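Long-range contacts in alpha-glucosidase (Bacteroides thetaiotaomicron, PDB 5XFM), which probably hydrolyses beta-L-arabinopyranosides and alpha-galactosides as a bifunctional enzyme of glycoside hydrolase family 97: residues L494-N502 and N534-M544; R509-A517 and Y607-P615. The protein carries 1 engineered substitution. All blocks are in the same frame, centred on the assembly; numbering follows the deposited sequence.

Contact 1: residues L494-N502 and N534-M544; sequences LNKRLNRNN and NNLKDVPAVCM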
loop_
_atom_site.group_PDB
_atom_site.type_symbol
_atom_site.label_atom_id
_atom_site.label_comp_id
_atom_site.label_asym_id
_atom_site.label_seq_id
_atom_site.Cartn_x
_atom_site.Cartn_y
_atom_site.Cartn_z
ATOM N N LEU A 494 10.300 8.866 -18.481
ATOM C CA LEU A 494 10.114 9.595 -19.723
ATOM C C LEU A 494 11.230 9.254 -20.708
ATOM O O LEU A 494 11.122 9.535 -21.898
ATOM C CB LEU A 494 10.032 11.098 -19.455
ATOM C CG LEU A 494 8.740 11.490 -18.729
ATOM C CD1 LEU A 494 8.652 12.986 -18.490
ATOM C CD2 LEU A 494 7.538 11.021 -19.535
ATOM N N ASN A 495 12.288 8.622 -20.204
ATOM C CA ASN A 495 13.270 7.951 -21.052
ATOM C C ASN A 495 12.613 6.877 -21.924
ATOM O O ASN A 495 11.671 6.217 -21.490
ATOM C CB ASN A 495 14.367 7.319 -20.190
ATOM C CG ASN A 495 15.575 8.222 -20.014
ATOM O OD1 ASN A 495 15.481 9.444 -20.125
ATOM N ND2 ASN A 495 16.712 7.621 -19.695
ATOM N N LYS A 496 13.105 6.703 -23.147
ATOM C CA LYS A 496 12.609 5.632 -24.009
ATOM C C LYS A 496 13.421 4.372 -23.799
ATOM O O LYS A 496 12.926 3.258 -23.968
ATOM C CB LYS A 496 12.658 6.027 -25.479
ATOM C CG LYS A 496 11.745 7.159 -25.874
ATOM C CD LYS A 496 12.110 7.650 -27.265
ATOM C CE LYS A 496 11.290 8.858 -27.660
ATOM N NZ LYS A 496 9.910 8.436 -28.033
ATOM N N ARG A 497 14.686 4.558 -23.443
ATOM C CA ARG A 497 15.551 3.434 -23.154
ATOM C C ARG A 497 16.075 3.565 -21.734
ATOM O O ARG A 497 16.606 4.613 -21.345
ATOM C CB ARG A 497 16.700 3.363 -24.161
ATOM C CG ARG A 497 16.237 3.140 -25.592
ATOM C CD ARG A 497 15.517 1.809 -25.746
ATOM N NE ARG A 497 16.379 0.674 -25.426
ATOM C CZ ARG A 497 17.245 0.134 -26.278
ATOM N NH1 ARG A 497 17.373 0.637 -27.502
ATOM N NH2 ARG A 497 17.985 -0.904 -25.908
ATOM N N LEU A 498 15.948 2.489 -20.966
ATOM C CA LEU A 498 16.147 2.576 -19.524
ATOM C C LEU A 498 17.590 2.363 -19.119
ATOM O O LEU A 498 17.919 1.389 -18.433
ATOM C CB LEU A 498 15.236 1.587 -18.789
ATOM C CG LEU A 498 13.839 2.112 -18.444
ATOM C CD1 LEU A 498 13.168 2.798 -19.625
ATOM C CD2 LEU A 498 12.946 1.004 -17.874
ATOM N N ASN A 499 18.439 3.286 -19.563
ATOM C CA ASN A 499 19.829 3.371 -19.126
ATOM C C ASN A 499 20.253 4.842 -19.090
ATOM O O ASN A 499 19.448 5.726 -19.385
ATOM C CB ASN A 499 20.740 2.538 -20.036
ATOM C CG ASN A 499 20.963 3.167 -21.403
ATOM O OD1 ASN A 499 20.247 4.077 -21.818
ATOM N ND2 ASN A 499 21.937 2.638 -22.131
ATOM N N ARG A 500 21.502 5.111 -18.720
ATOM C CA ARG A 500 21.940 6.490 -18.504
ATOM C C ARG A 500 21.915 7.363 -19.763
ATOM O O ARG A 500 21.491 8.519 -19.709
ATOM C CB ARG A 500 23.338 6.514 -17.893
ATOM C CG ARG A 500 23.862 7.914 -17.628
ATOM C CD ARG A 500 24.979 7.894 -16.602
ATOM N NE ARG A 500 25.572 9.213 -16.416
ATOM C CZ ARG A 500 26.343 9.538 -15.383
ATOM N NH1 ARG A 500 26.598 8.636 -14.440
ATOM N NH2 ARG A 500 26.849 10.763 -15.285
ATOM N N ASN A 501 22.370 6.832 -20.892
ATOM C CA ASN A 501 22.429 7.644 -22.102
ATOM C C ASN A 501 21.159 7.558 -22.940
ATOM O O ASN A 501 21.102 8.109 -24.040
ATOM C CB ASN A 501 23.651 7.268 -22.941
ATOM C CG ASN A 501 24.954 7.707 -22.291
ATOM O OD1 ASN A 501 25.853 6.898 -22.052
ATOM N ND2 ASN A 501 25.049 8.991 -21.977
ATOM N N ASN A 502 20.144 6.881 -22.405
ATOM C CA ASN A 502 18.846 6.756 -23.070
ATOM C C ASN A 502 18.981 6.156 -24.466
ATOM O O ASN A 502 18.371 6.645 -25.419
ATOM C CB ASN A 502 18.145 8.121 -23.138
ATOM C CG ASN A 502 16.658 8.012 -23.467
ATOM O OD1 ASN A 502 16.053 6.940 -23.364
ATOM N ND2 ASN A 502 16.063 9.134 -23.866
ATOM N N ASN A 534 18.715 14.647 -18.672
ATOM C CA ASN A 534 18.594 14.612 -20.127
ATOM C C ASN A 534 17.154 14.765 -20.621
ATOM O O ASN A 534 16.931 15.120 -21.780
ATOM C CB ASN A 534 19.197 13.317 -20.670
ATOM C CG ASN A 534 18.584 12.085 -20.047
ATOM O OD1 ASN A 534 18.907 11.724 -18.918
ATOM N ND2 ASN A 534 17.708 11.421 -20.787
ATOM N N ASN A 535 16.180 14.501 -19.747
ATOM C CA ASN A 535 14.777 14.640 -20.119
ATOM C C ASN A 535 14.409 16.089 -20.418
ATOM O O ASN A 535 13.437 16.359 -21.125
ATOM C CB ASN A 535 13.859 14.088 -19.032
ATOM C CG ASN A 535 13.999 12.589 -18.859
ATOM O OD1 ASN A 535 13.611 12.037 -17.830
ATOM N ND2 ASN A 535 14.584 11.923 -19.859
ATOM N N LEU A 536 15.171 17.035 -19.883
ATOM C CA LEU A 536 14.859 18.425 -20.193
ATOM C C LEU A 536 15.244 18.741 -21.638
ATOM O O LEU A 536 14.820 19.761 -22.180
ATOM C CB LEU A 536 15.562 19.380 -19.232
ATOM C CG LEU A 536 14.852 19.590 -17.895
ATOM C CD1 LEU A 536 15.615 20.587 -17.036
ATOM C CD2 LEU A 536 13.410 20.038 -18.109
ATOM N N LYS A 537 16.008 17.846 -22.268
ATOM C CA LYS A 537 16.373 18.012 -23.676
ATOM C C LYS A 537 15.675 17.035 -24.639
ATOM O O LYS A 537 15.349 17.412 -25.764
ATOM C CB LYS A 537 17.889 17.872 -23.840
ATOM C CG LYS A 537 18.710 18.937 -23.116
ATOM C CD LYS A 537 18.530 20.317 -23.732
ATOM C CE LYS A 537 19.413 21.352 -23.049
ATOM N NZ LYS A 537 18.960 21.630 -21.653
ATOM N N ASP A 538 15.445 15.793 -24.212
ATOM C CA ASP A 538 14.927 14.772 -25.133
ATOM C C ASP A 538 13.472 14.372 -24.879
ATOM O O ASP A 538 12.978 13.394 -25.446
ATOM C CB ASP A 538 15.818 13.520 -25.106
ATOM C CG ASP A 538 15.977 12.924 -23.715
ATOM O OD1 ASP A 538 15.047 13.043 -22.887
ATOM O OD2 ASP A 538 17.042 12.319 -23.456
ATOM N N VAL A 539 12.789 15.137 -24.036
ATOM C CA VAL A 539 11.373 14.912 -23.778
ATOM C C VAL A 539 10.586 16.157 -24.177
ATOM O O VAL A 539 10.989 17.273 -23.839
ATOM C CB VAL A 539 11.120 14.577 -22.293
ATOM C CG1 VAL A 539 9.624 14.464 -21.999
ATOM C CG2 VAL A 539 11.844 13.296 -21.908
ATOM N N PRO A 540 9.482 15.970 -24.927
ATOM C CA PRO A 540 8.595 17.066 -25.335
ATOM C C PRO A 540 8.266 17.984 -24.164
ATOM O O PRO A 540 7.959 17.494 -23.079
ATOM C CB PRO A 540 7.342 16.340 -25.822
ATOM C CG PRO A 540 7.841 15.026 -26.307
ATOM C CD PRO A 540 9.043 14.672 -25.471
ATOM N N ALA A 541 8.309 19.292 -24.403
ATOM C CA ALA A 541 8.246 20.293 -23.342
ATOM C C ALA A 541 6.976 20.186 -22.507
ATOM O O ALA A 541 6.995 20.480 -21.319
ATOM C CB ALA A 541 8.377 21.693 -23.930
ATOM N N VAL A 542 5.877 19.773 -23.124
ATOM C CA VAL A 542 4.608 19.704 -22.411
ATOM C C VAL A 542 4.646 18.668 -21.276
ATOM O O VAL A 542 4.022 18.862 -20.223
ATOM C CB VAL A 542 3.440 19.395 -23.378
ATOM C CG1 VAL A 542 3.289 20.515 -24.394
ATOM C CG2 VAL A 542 3.643 18.062 -24.080
ATOM N N CYS A 543 5.399 17.589 -21.476
ATOM C CA CYS A 543 5.548 16.567 -20.445
ATOM C C CYS A 543 6.318 17.105 -19.237
ATOM O O CYS A 543 5.879 16.978 -18.092
ATOM C CB CYS A 543 6.246 15.328 -21.007
ATOM S SG CYS A 543 5.303 14.463 -22.287
ATOM N N MET A 544 7.465 17.717 -19.497
ATOM C CA MET A 544 8.298 18.226 -18.417
ATOM C C MET A 544 7.617 19.386 -17.704
ATOM O O MET A 544 7.770 19.559 -16.487
ATOM C CB MET A 544 9.656 18.644 -18.967
ATOM C CG MET A 544 10.379 17.500 -19.642
ATOM S SD MET A 544 10.515 16.092 -18.526
ATOM C CE MET A 544 11.606 16.776 -17.269
HETATM O O HOH W 1 12.872 9.713 -17.365
HETATM O O HOH W 2 13.254 10.657 -24.017
HETATM O O HOH W 3 19.078 9.212 -18.558
#

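Contact 2: residues R509-A517 and Y607-P615; sequences RTTDVFQLA and YKDDKKGEP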
loop_
_atom_site.group_PDB
_atom_site.type_symbol
_atom_site.label_atom_id
_atom_site.label_comp_id
_atom_site.label_asym_id
_atom_site.label_seq_id
_atom_site.Cartn_x
_atom_site.Cartn_y
_atom_site.Cartn_z
ATOM N N ARG A 509 7.385 0.386 -23.056
ATOM C CA ARG A 509 6.338 -0.036 -23.983
ATOM C C ARG A 509 5.131 0.886 -23.972
ATOM O O ARG A 509 4.249 0.776 -24.826
ATOM C CB ARG A 509 5.884 -1.455 -23.652
ATOM C CG ARG A 509 6.986 -2.479 -23.752
ATOM C CD ARG A 509 7.586 -2.473 -25.146
ATOM N NE ARG A 509 8.347 -3.691 -25.392
ATOM C CZ ARG A 509 9.276 -3.821 -26.332
ATOM N NH1 ARG A 509 9.570 -2.797 -27.125
ATOM N NH2 ARG A 509 9.910 -4.978 -26.475
ATOM N N THR A 510 5.102 1.798 -23.006
ATOM C CA THR A 510 3.977 2.704 -22.821
ATOM C C THR A 510 4.307 4.116 -23.297
ATOM O O THR A 510 5.468 4.453 -23.507
ATOM C CB THR A 510 3.557 2.759 -21.347
ATOM O OG1 THR A 510 4.715 2.997 -20.538
ATOM C CG2 THR A 510 2.916 1.447 -20.924
ATOM N N THR A 511 3.277 4.937 -23.463
ATOM C CA THR A 511 3.452 6.292 -23.978
ATOM C C THR A 511 3.785 7.320 -22.895
ATOM O O THR A 511 3.647 7.054 -21.698
ATOM C CB THR A 511 2.204 6.750 -24.733
ATOM O OG1 THR A 511 1.101 6.854 -23.818
ATOM C CG2 THR A 511 1.858 5.749 -25.820
ATOM N N ASP A 512 4.225 8.498 -23.329
ATOM C CA ASP A 512 4.548 9.571 -22.403
ATOM C C ASP A 512 3.320 9.968 -21.594
ATOM O O ASP A 512 3.404 10.167 -20.381
ATOM C CB ASP A 512 5.098 10.790 -23.148
ATOM C CG ASP A 512 6.418 10.510 -23.840
ATOM O OD1 ASP A 512 6.944 9.390 -23.687
ATOM O OD2 ASP A 512 6.935 11.418 -24.531
ATOM N N VAL A 513 2.177 10.062 -22.261
ATOM C CA VAL A 513 0.956 10.482 -21.583
ATOM C C VAL A 513 0.514 9.404 -20.591
ATOM O O VAL A 513 0.003 9.720 -19.518
ATOM C CB VAL A 513 -0.174 10.799 -22.584
ATOM C CG1 VAL A 513 -1.453 11.139 -21.847
ATOM C CG2 VAL A 513 0.223 11.982 -23.451
ATOM N N PHE A 514 0.738 8.137 -20.937
ATOM C CA PHE A 514 0.583 7.039 -19.980
ATOM C C PHE A 514 1.372 7.333 -18.704
ATOM O O PHE A 514 0.847 7.248 -17.593
ATOM C CB PHE A 514 1.040 5.711 -20.596
ATOM C CG PHE A 514 0.948 4.530 -19.658
ATOM C CD1 PHE A 514 1.921 4.309 -18.688
ATOM C CD2 PHE A 514 -0.097 3.623 -19.767
ATOM C CE1 PHE A 514 1.835 3.231 -17.828
ATOM C CE2 PHE A 514 -0.185 2.534 -18.910
ATOM C CZ PHE A 514 0.780 2.340 -17.939
ATOM N N GLN A 515 2.647 7.655 -18.880
ATOM C CA GLN A 515 3.535 7.947 -17.759
ATOM C C GLN A 515 3.064 9.121 -16.918
ATOM O O GLN A 515 3.160 9.080 -15.693
ATOM C CB GLN A 515 4.963 8.203 -18.259
ATOM C CG GLN A 515 5.592 7.004 -18.936
ATOM C CD GLN A 515 5.788 5.857 -17.954
ATOM O OE1 GLN A 515 6.263 6.060 -16.835
ATOM N NE2 GLN A 515 5.426 4.650 -18.370
ATOM N N LEU A 516 2.629 10.191 -17.580
ATOM C CA LEU A 516 2.113 11.371 -16.899
ATOM C C LEU A 516 0.865 11.003 -16.075
ATOM O O LEU A 516 0.735 11.385 -14.908
ATOM C CB LEU A 516 1.812 12.481 -17.916
ATOM C CG LEU A 516 2.986 12.960 -18.795
ATOM C CD1 LEU A 516 2.581 14.130 -19.680
ATOM C CD2 LEU A 516 4.233 13.323 -17.989
ATOM N N ALA A 517 -0.031 10.235 -16.691
ATOM C CA ALA A 517 -1.237 9.734 -16.042
ATOM C C ALA A 517 -0.893 8.918 -14.805
ATOM O O ALA A 517 -1.626 8.920 -13.814
ATOM C CB ALA A 517 -2.052 8.891 -17.016
ATOM N N TYR A 607 -4.362 16.184 -22.011
ATOM C CA TYR A 607 -3.155 15.485 -22.419
ATOM C C TYR A 607 -3.580 14.180 -23.063
ATOM O O TYR A 607 -4.313 13.391 -22.461
ATOM C CB TYR A 607 -2.229 15.224 -21.227
ATOM C CG TYR A 607 -1.680 16.480 -20.593
ATOM C CD1 TYR A 607 -2.453 17.244 -19.731
ATOM C CD2 TYR A 607 -0.391 16.909 -20.870
ATOM C CE1 TYR A 607 -1.953 18.396 -19.158
ATOM C CE2 TYR A 607 0.117 18.056 -20.303
ATOM C CZ TYR A 607 -0.665 18.796 -19.448
ATOM O OH TYR A 607 -0.151 19.942 -18.883
ATOM N N LYS A 608 -3.117 13.959 -24.285
ATOM C CA LYS A 608 -3.587 12.836 -25.075
ATOM C C LYS A 608 -2.454 12.281 -25.944
ATOM O O LYS A 608 -1.500 12.993 -26.246
ATOM C CB LYS A 608 -4.791 13.309 -25.906
ATOM C CG LYS A 608 -5.094 12.584 -27.197
ATOM C CD LYS A 608 -6.136 13.359 -27.986
ATOM C CE LYS A 608 -6.563 12.617 -29.234
ATOM N NZ LYS A 608 -7.621 13.365 -29.967
ATOM N N ASP A 609 -2.556 11.022 -26.358
ATOM C CA ASP A 609 -1.609 10.484 -27.328
ATOM C C ASP A 609 -2.070 10.937 -28.698
ATOM O O ASP A 609 -3.245 10.790 -29.026
ATOM C CB ASP A 609 -1.550 8.950 -27.280
ATOM C CG ASP A 609 -1.282 8.399 -25.881
ATOM O OD1 ASP A 609 -0.335 8.867 -25.213
ATOM O OD2 ASP A 609 -2.022 7.486 -25.453
ATOM N N ASP A 610 -1.169 11.465 -29.520
ATOM C CA ASP A 610 -1.599 11.776 -30.875
ATOM C C ASP A 610 -1.650 10.445 -31.611
ATOM O O ASP A 610 -1.135 9.444 -31.116
ATOM C CB ASP A 610 -0.680 12.811 -31.555
ATOM C CG ASP A 610 0.744 12.310 -31.788
ATOM O OD1 ASP A 610 1.014 11.094 -31.675
ATOM O OD2 ASP A 610 1.612 13.164 -32.089
ATOM N N LYS A 611 -2.268 10.437 -32.784
ATOM C CA LYS A 611 -2.464 9.202 -33.543
ATOM C C LYS A 611 -1.164 8.414 -33.763
ATOM O O LYS A 611 -1.203 7.206 -34.013
ATOM C CB LYS A 611 -3.171 9.505 -34.868
ATOM C CG LYS A 611 -4.550 10.118 -34.637
ATOM C CD LYS A 611 -5.647 9.353 -35.362
ATOM C CE LYS A 611 -6.830 9.150 -34.418
ATOM N NZ LYS A 611 -8.052 8.666 -35.110
ATOM N N LYS A 612 -0.027 9.105 -33.685
ATOM C CA LYS A 612 1.280 8.483 -33.837
ATOM C C LYS A 612 1.831 8.032 -32.485
ATOM O O LYS A 612 2.854 7.353 -32.420
ATOM C CB LYS A 612 2.238 9.458 -34.513
ATOM C CG LYS A 612 2.659 9.044 -35.924
ATOM C CD LYS A 612 3.878 9.818 -36.396
ATOM C CE LYS A 612 3.461 11.191 -36.924
ATOM N NZ LYS A 612 2.690 11.082 -38.203
ATOM N N GLY A 613 1.152 8.421 -31.407
ATOM C CA GLY A 613 1.555 8.034 -30.064
ATOM C C GLY A 613 2.344 9.082 -29.298
ATOM O O GLY A 613 2.732 8.855 -28.153
ATOM N N GLU A 614 2.574 10.237 -29.918
ATOM C CA GLU A 614 3.325 11.313 -29.275
ATOM C C GLU A 614 2.412 12.140 -28.377
ATOM O O GLU A 614 1.210 12.217 -28.621
ATOM C CB GLU A 614 3.996 12.196 -30.329
ATOM C CG GLU A 614 5.125 11.508 -31.071
ATOM C CD GLU A 614 6.231 11.052 -30.139
ATOM O OE1 GLU A 614 6.628 11.847 -29.259
ATOM O OE2 GLU A 614 6.701 9.904 -30.280
ATOM N N PRO A 615 2.980 12.767 -27.335
ATOM C CA PRO A 615 2.151 13.530 -26.394
ATOM C C PRO A 615 1.618 14.818 -27.001
ATOM O O PRO A 615 2.353 15.501 -27.719
ATOM C CB PRO A 615 3.112 13.842 -25.244
ATOM C CG PRO A 615 4.471 13.738 -25.838
ATOM C CD PRO A 615 4.396 12.728 -26.931
#

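Contact 1: residues L494-N502 and N534-M544
The amide of Asn495 stands steeply against the two asparagine amides that reach it from residues 534-544: its plane is turned 77° from that of Asn535 and 55° from that of Asn534, so neither pair is stacked face to face. Both neighbours address the oxygen. Asn535 ND2 arrives almost in line with the carbonyl bond, 2.6 Å from Asn495 OD1, and this oxygen lies in the plane of the Asn535 amide. Asn534 ND2 comes to the same Asn495 OD1 at 3.1 Å, from a more bent direction and tilted out of the carbonyl plane. Two N-H groups thus grip the oxygen of a buried side chain. Asp538 fixes how both donors are rotated. Asp538 OD2 accepts from Asn534 ND2 at 2.9 Å. Asp538 OD1 accepts from Asn535 ND2 at 3.3 Å, and each oxygen uses its syn lone pair. With CG between the backbone N and the carbonyl carbon (chi1 56°), Asp538 presents both oxygens to these amides. The family places both segments in the TIM-barrel-like catalytic domain, where helices 535-538 and 541-549 follow strand 526-528 of the parallel sheet and meet the region of the small hairpin 497-498/506-507. From that region Asn502 ND2 adds a weak bond to Asp538 OD2, 3.4 Å long, while Asn502 OD1 takes the backbone N-H of Arg497. Next to this polar network lies an apolar patch built on Leu494. Its CB rests 3.8 Å from Val539 CG2, and farther out Leu494 CD1 touches Val539 CG1 at 3.9 Å. The same Leu494 CD1 approaches Met544 SD to 3.6 Å, the leucine branch and the folded methionine chain lying alongside with reversed headings.

Contact 2: residues R509-A517 and Y607-P615
Thr511 faces Asp609, and its side chain can be traced outward atom by atom. CB lies 3.3 Å from Asp609 OD1; beyond it the methyl CG2 comes to 4.0 Å from Gly613 O, and the hydroxyl OG1 donates to Asp609 OD1 at 2.8 Å, from above the carboxylate plane. Placing OG1 between the backbone N and the carbonyl carbon (chi1 65°) also lets it accept from Phe514 N at 3.2 Å, the N-cap bond of helix 512-521. An alanine here is likely to leave Phe514 N without its cap and Asp609 OD1 without this hydroxyl donor. Two residues on, Val513 CG2 packs 3.9 Å from Pro615 CB and its CG1 4.2 Å from Tyr607 CB, while Leu516 CD1 meets Tyr607 CD2. Here the barrel-domain helix runs against a strand of the C-terminal beta domain: the axes of 512-517 and 607-609 approach to 7.9 Å, with their N-to-C directions 143° apart, nearer antiparallel than parallel. Gly637 N binds Asp609 OD2, so both carboxylate oxygens have donors; held beside the N-terminus of the helix, the negative charge of Asp609 would probably be favoured by the helix dipole.

How the contacts relate
The segments alternate along the chain, and the two contacts, with centres about 13 Å apart, touch. Helix 541-549 of contact 1 is the bridge: Cys543 SG lies 3.8 Å from Asp512 CB and 3.8 Å from Leu516 CD1 of helix 512-521, and 3.7 Å from Pro615 CG of the C-terminal domain. Pro540 CG meets Pro615 CG at 3.6 Å. A polar tie runs through Arg508, which hydrogen-bonds Asn495 O of contact 1 and makes a salt bridge with Asp512 of contact 2. Contact 1 lies within the barrel domain, whereas contact 2 joins that domain to the C-terminal one. The calcium ligands Glu174, Glu452 and Glu458 belong to neither.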